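Glucose-6-phosphate isomerase (Plasmodium falciparum, PDB 3QKI) probably catalyses the reversible conversion of alpha-D-glucose 6-phosphate into beta-D-fructose 6-phosphate, an early step of glycolysis. Local coordinates at residues Y185-N198 with N210-F222. Numbering follows the deposited sequence.
Sequences YEAMKYYYYNMELN and NNYDQDNVFNVRF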
# COMPACT_ATOMS: atom_id res chain seq x y z
N TYR A 185 7.21 14.52 -2.74
CA TYR A 185 6.21 15.42 -3.27
C TYR A 185 4.96 15.48 -2.34
O TYR A 185 4.57 16.55 -1.88
CB TYR A 185 5.83 15.02 -4.71
CG TYR A 185 4.74 15.91 -5.25
CD1 TYR A 185 4.97 17.26 -5.51
CD2 TYR A 185 3.44 15.42 -5.39
CE1 TYR A 185 3.94 18.10 -5.91
CE2 TYR A 185 2.40 16.26 -5.79
CZ TYR A 185 2.67 17.59 -6.06
OH TYR A 185 1.68 18.40 -6.53
N GLU A 186 4.36 14.33 -2.08
CA GLU A 186 3.20 14.25 -1.20
C GLU A 186 3.51 14.68 0.24
O GLU A 186 2.67 15.31 0.88
CB GLU A 186 2.60 12.84 -1.24
CG GLU A 186 1.88 12.54 -2.55
CD GLU A 186 0.66 13.40 -2.83
OE1 GLU A 186 -0.02 13.82 -1.87
OE2 GLU A 186 0.41 13.68 -4.02
N ALA A 187 4.72 14.37 0.74
CA ALA A 187 5.11 14.73 2.10
C ALA A 187 5.22 16.24 2.29
O ALA A 187 4.82 16.77 3.32
CB ALA A 187 6.45 14.09 2.44
N MET A 188 5.80 16.92 1.30
CA MET A 188 6.15 18.33 1.37
C MET A 188 5.17 19.34 0.79
O MET A 188 5.26 20.52 1.14
CB MET A 188 7.56 18.54 0.78
CG MET A 188 8.67 17.77 1.51
SD MET A 188 8.54 17.77 3.34
CE MET A 188 8.54 19.54 3.66
N LYS A 189 4.32 18.94 -0.15
CA LYS A 189 3.43 19.89 -0.81
C LYS A 189 2.62 20.80 0.09
O LYS A 189 2.58 22.00 -0.15
CB LYS A 189 2.63 19.27 -1.96
CG LYS A 189 1.47 18.36 -1.52
CD LYS A 189 0.81 17.72 -2.76
CE LYS A 189 -0.54 17.15 -2.43
NZ LYS A 189 -1.00 16.19 -3.48
N TYR A 190 2.01 20.24 1.16
CA TYR A 190 1.20 21.03 2.09
C TYR A 190 2.05 21.90 2.96
O TYR A 190 1.61 22.98 3.33
CB TYR A 190 0.19 20.18 2.88
CG TYR A 190 -0.98 19.82 2.00
CD1 TYR A 190 -1.93 20.78 1.64
CD2 TYR A 190 -1.10 18.55 1.44
CE1 TYR A 190 -3.01 20.46 0.82
CE2 TYR A 190 -2.16 18.22 0.60
CZ TYR A 190 -3.13 19.18 0.30
OH TYR A 190 -4.16 18.88 -0.57
N TYR A 191 3.31 21.48 3.26
CA TYR A 191 4.20 22.35 4.03
C TYR A 191 4.51 23.58 3.17
O TYR A 191 4.42 24.71 3.63
CB TYR A 191 5.48 21.60 4.43
CG TYR A 191 6.44 22.47 5.22
CD1 TYR A 191 7.48 23.13 4.59
CD2 TYR A 191 6.27 22.65 6.59
CE1 TYR A 191 8.36 23.95 5.30
CE2 TYR A 191 7.13 23.49 7.31
CZ TYR A 191 8.17 24.14 6.66
OH TYR A 191 9.03 24.95 7.35
N TYR A 192 4.80 23.34 1.88
CA TYR A 192 5.07 24.39 0.94
C TYR A 192 3.82 25.30 0.74
O TYR A 192 3.93 26.52 0.87
CB TYR A 192 5.55 23.74 -0.36
CG TYR A 192 5.55 24.66 -1.57
CD1 TYR A 192 6.50 25.67 -1.70
CD2 TYR A 192 4.61 24.49 -2.58
CE1 TYR A 192 6.52 26.49 -2.83
CE2 TYR A 192 4.61 25.32 -3.70
CZ TYR A 192 5.57 26.31 -3.82
OH TYR A 192 5.55 27.10 -4.94
N TYR A 193 2.62 24.72 0.49
CA TYR A 193 1.42 25.56 0.30
C TYR A 193 1.03 26.37 1.53
O TYR A 193 0.66 27.53 1.40
CB TYR A 193 0.18 24.76 -0.08
CG TYR A 193 0.27 23.81 -1.24
CD1 TYR A 193 1.00 24.14 -2.38
CD2 TYR A 193 -0.50 22.65 -1.28
CE1 TYR A 193 1.08 23.26 -3.47
CE2 TYR A 193 -0.48 21.80 -2.37
CZ TYR A 193 0.32 22.10 -3.46
OH TYR A 193 0.31 21.23 -4.54
N ASN A 194 1.05 25.73 2.70
CA ASN A 194 0.56 26.30 3.95
C ASN A 194 1.55 27.25 4.63
O ASN A 194 1.15 28.35 5.00
CB ASN A 194 0.09 25.20 4.92
CG ASN A 194 -1.02 24.35 4.35
OD1 ASN A 194 -1.63 24.67 3.33
ND2 ASN A 194 -1.32 23.24 5.01
N MET A 195 2.79 26.78 4.84
CA MET A 195 3.85 27.53 5.52
C MET A 195 4.51 28.56 4.63
O MET A 195 4.86 29.63 5.10
CB MET A 195 4.87 26.57 6.16
CG MET A 195 4.54 26.19 7.60
SD MET A 195 2.85 25.63 7.92
CE MET A 195 2.95 23.99 7.48
N GLU A 196 4.72 28.23 3.36
CA GLU A 196 5.37 29.15 2.44
C GLU A 196 4.37 30.04 1.66
O GLU A 196 4.36 31.24 1.86
CB GLU A 196 6.34 28.42 1.49
CG GLU A 196 7.06 29.36 0.54
CD GLU A 196 8.27 28.81 -0.19
OE1 GLU A 196 8.89 27.83 0.30
OE2 GLU A 196 8.61 29.38 -1.24
N LEU A 197 3.54 29.47 0.80
CA LEU A 197 2.61 30.28 -0.00
C LEU A 197 1.54 31.02 0.81
O LEU A 197 1.27 32.18 0.51
CB LEU A 197 1.97 29.48 -1.14
CG LEU A 197 2.92 28.73 -2.07
CD1 LEU A 197 2.14 28.10 -3.19
CD2 LEU A 197 4.00 29.65 -2.65
N ASN A 198 0.97 30.36 1.84
CA ASN A 198 -0.07 30.95 2.67
C ASN A 198 0.47 31.53 3.97
O ASN A 198 -0.29 32.15 4.71
CB ASN A 198 -1.25 29.97 2.88
CG ASN A 198 -2.07 29.80 1.63
OD1 ASN A 198 -2.94 30.60 1.34
ND2 ASN A 198 -1.82 28.75 0.84
N ASN A 210 -6.92 29.31 3.37
CA ASN A 210 -5.72 29.10 2.56
C ASN A 210 -6.09 28.97 1.10
O ASN A 210 -7.10 28.32 0.77
CB ASN A 210 -4.96 27.84 3.00
CG ASN A 210 -4.05 28.03 4.19
OD1 ASN A 210 -3.96 29.09 4.79
ND2 ASN A 210 -3.34 26.98 4.55
N ASN A 211 -5.31 29.62 0.25
CA ASN A 211 -5.54 29.62 -1.19
C ASN A 211 -4.61 28.59 -1.86
O ASN A 211 -3.41 28.59 -1.60
CB ASN A 211 -5.30 31.02 -1.75
CG ASN A 211 -5.88 31.19 -3.13
OD1 ASN A 211 -5.39 30.63 -4.11
ND2 ASN A 211 -6.97 31.93 -3.22
N TYR A 212 -5.19 27.74 -2.73
CA TYR A 212 -4.46 26.69 -3.45
C TYR A 212 -4.48 26.90 -4.97
O TYR A 212 -3.95 26.09 -5.71
CB TYR A 212 -4.94 25.28 -3.01
CG TYR A 212 -4.72 25.03 -1.52
CD1 TYR A 212 -3.47 24.66 -1.03
CD2 TYR A 212 -5.75 25.20 -0.60
CE1 TYR A 212 -3.25 24.46 0.34
CE2 TYR A 212 -5.54 25.03 0.77
CZ TYR A 212 -4.29 24.67 1.24
OH TYR A 212 -4.06 24.49 2.58
N ASP A 213 -5.08 28.00 -5.43
CA ASP A 213 -5.17 28.35 -6.85
C ASP A 213 -4.41 29.65 -7.03
O ASP A 213 -4.98 30.73 -7.11
CB ASP A 213 -6.65 28.43 -7.32
CG ASP A 213 -6.85 28.77 -8.79
OD1 ASP A 213 -5.90 28.54 -9.59
OD2 ASP A 213 -7.97 29.23 -9.15
N GLN A 214 -3.10 29.54 -7.00
CA GLN A 214 -2.21 30.69 -7.12
C GLN A 214 -0.94 30.29 -7.87
O GLN A 214 -0.77 29.12 -8.23
CB GLN A 214 -1.92 31.32 -5.74
CG GLN A 214 -1.28 30.37 -4.72
CD GLN A 214 -0.95 31.10 -3.46
OE1 GLN A 214 -0.01 31.90 -3.42
NE2 GLN A 214 -1.69 30.84 -2.40
N ASP A 215 -0.06 31.26 -8.17
CA ASP A 215 1.20 31.04 -8.87
C ASP A 215 2.02 29.96 -8.18
O ASP A 215 2.05 29.88 -6.95
CB ASP A 215 2.06 32.32 -8.84
CG ASP A 215 1.70 33.39 -9.84
OD1 ASP A 215 2.30 34.49 -9.77
OD2 ASP A 215 0.83 33.13 -10.71
N ASN A 216 2.73 29.19 -8.98
CA ASN A 216 3.64 28.16 -8.47
C ASN A 216 3.04 27.07 -7.59
O ASN A 216 3.69 26.55 -6.68
CB ASN A 216 4.98 28.74 -7.97
CG ASN A 216 5.68 29.57 -9.02
OD1 ASN A 216 5.59 29.31 -10.22
ND2 ASN A 216 6.39 30.59 -8.60
N VAL A 217 1.78 26.73 -7.89
CA VAL A 217 1.08 25.58 -7.35
C VAL A 217 1.01 24.68 -8.58
O VAL A 217 0.13 24.83 -9.43
CB VAL A 217 -0.32 25.84 -6.74
CG1 VAL A 217 -0.99 24.53 -6.34
CG2 VAL A 217 -0.22 26.78 -5.56
N PHE A 218 2.00 23.80 -8.71
CA PHE A 218 2.07 22.91 -9.88
C PHE A 218 1.24 21.65 -9.70
O PHE A 218 1.27 21.02 -8.64
CB PHE A 218 3.52 22.55 -10.19
CG PHE A 218 4.32 23.73 -10.70
CD1 PHE A 218 4.43 23.98 -12.06
CD2 PHE A 218 4.96 24.58 -9.81
CE1 PHE A 218 5.18 25.07 -12.53
CE2 PHE A 218 5.68 25.68 -10.28
CZ PHE A 218 5.80 25.91 -11.63
N ASN A 219 0.51 21.27 -10.75
CA ASN A 219 -0.28 20.05 -10.70
C ASN A 219 0.66 18.93 -11.18
O ASN A 219 0.80 18.70 -12.38
CB ASN A 219 -1.52 20.20 -11.56
CG ASN A 219 -2.46 19.02 -11.56
OD1 ASN A 219 -2.25 17.98 -10.91
ND2 ASN A 219 -3.53 19.16 -12.32
N VAL A 220 1.36 18.29 -10.24
CA VAL A 220 2.33 17.24 -10.53
C VAL A 220 1.64 15.88 -10.58
O VAL A 220 0.95 15.50 -9.64
CB VAL A 220 3.52 17.28 -9.54
CG1 VAL A 220 4.57 16.24 -9.87
CG2 VAL A 220 4.13 18.68 -9.49
N ARG A 221 1.83 15.17 -11.68
CA ARG A 221 1.29 13.82 -11.90
C ARG A 221 2.43 12.84 -12.18
O ARG A 221 3.44 13.22 -12.78
CB ARG A 221 0.28 13.82 -13.08
CG ARG A 221 -0.81 14.88 -12.94
CD ARG A 221 -2.13 14.29 -12.53
NE ARG A 221 -3.19 15.30 -12.38
CZ ARG A 221 -4.19 15.50 -13.23
NH1 ARG A 221 -4.26 14.81 -14.36
NH2 ARG A 221 -5.13 16.39 -12.96
N PHE A 222 2.29 11.59 -11.72
CA PHE A 222 3.30 10.53 -11.93
C PHE A 222 2.71 9.45 -12.84
O PHE A 222 1.73 8.82 -12.49
CB PHE A 222 3.80 9.95 -10.61
CG PHE A 222 4.49 10.98 -9.76
CD1 PHE A 222 3.79 11.69 -8.78
CD2 PHE A 222 5.85 11.24 -9.93
CE1 PHE A 222 4.42 12.67 -8.02
CE2 PHE A 222 6.48 12.24 -9.18
CZ PHE A 222 5.77 12.94 -8.22
O HOH W 1 2.20 21.03 -6.19
O HOH W 2 1.99 33.17 -1.95
O HOH W 3 -2.34 33.16 -0.74
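With CG of Tyr185 trans to its own backbone N (chi1 177°), the phenol ring reaches strand 219-223 and lies against Val220, whose CB makes a CH-pi contact over one face, 3.9 Å from the ring centroid. The same ring touches the edge of Phe222 through CD2. Its hydroxyl shares one water with Tyr193 OH, and this water donates to Phe218 O at 2.6 Å, so two phenols are tied to one carbonyl. Tyr192 has its CG in the same trans position (chi1 166°), which brings its ring end to the Gln214-Val217 type II turn, and its OH donates to Asn216 O at 2.6 Å; Arg154 is a further partner of that hydroxyl. Between these anchors Val217 meets Tyr193 CE1 with CG1 and Leu197 CD1 with CG2.

At the end of the helix Asn198 pairs with the backbone of Asn211 through both ends of its amide: Asn211 N donates to Asn198 OD1 at 2.8 Å, and Asn198 ND2 to Asn211 O at 2.9 Å, almost straight (173°). Asn198 ND2 also bonds Tyr193 O, which fixes the amide's rotation. Tyr212 crosses Tyr193 at about a right angle, its CE1 3.5 Å from Tyr193 CB, and donates its OH to Asn194 OD1 at 2.5 Å.

The contact is the return half of a parallel beta-alpha-beta unit: helix 179-197 follows strand 168-172, and the chain returns to strand 219-223, which lies parallel to strand 168-172 at the margin of the five-stranded parallel sheet within this chain. Helix 318-328 packs on Tyr185 and Phe218, while Tyr190 and Tyr212 pack on Asn232 and Gln236, respectively, of the second subunit.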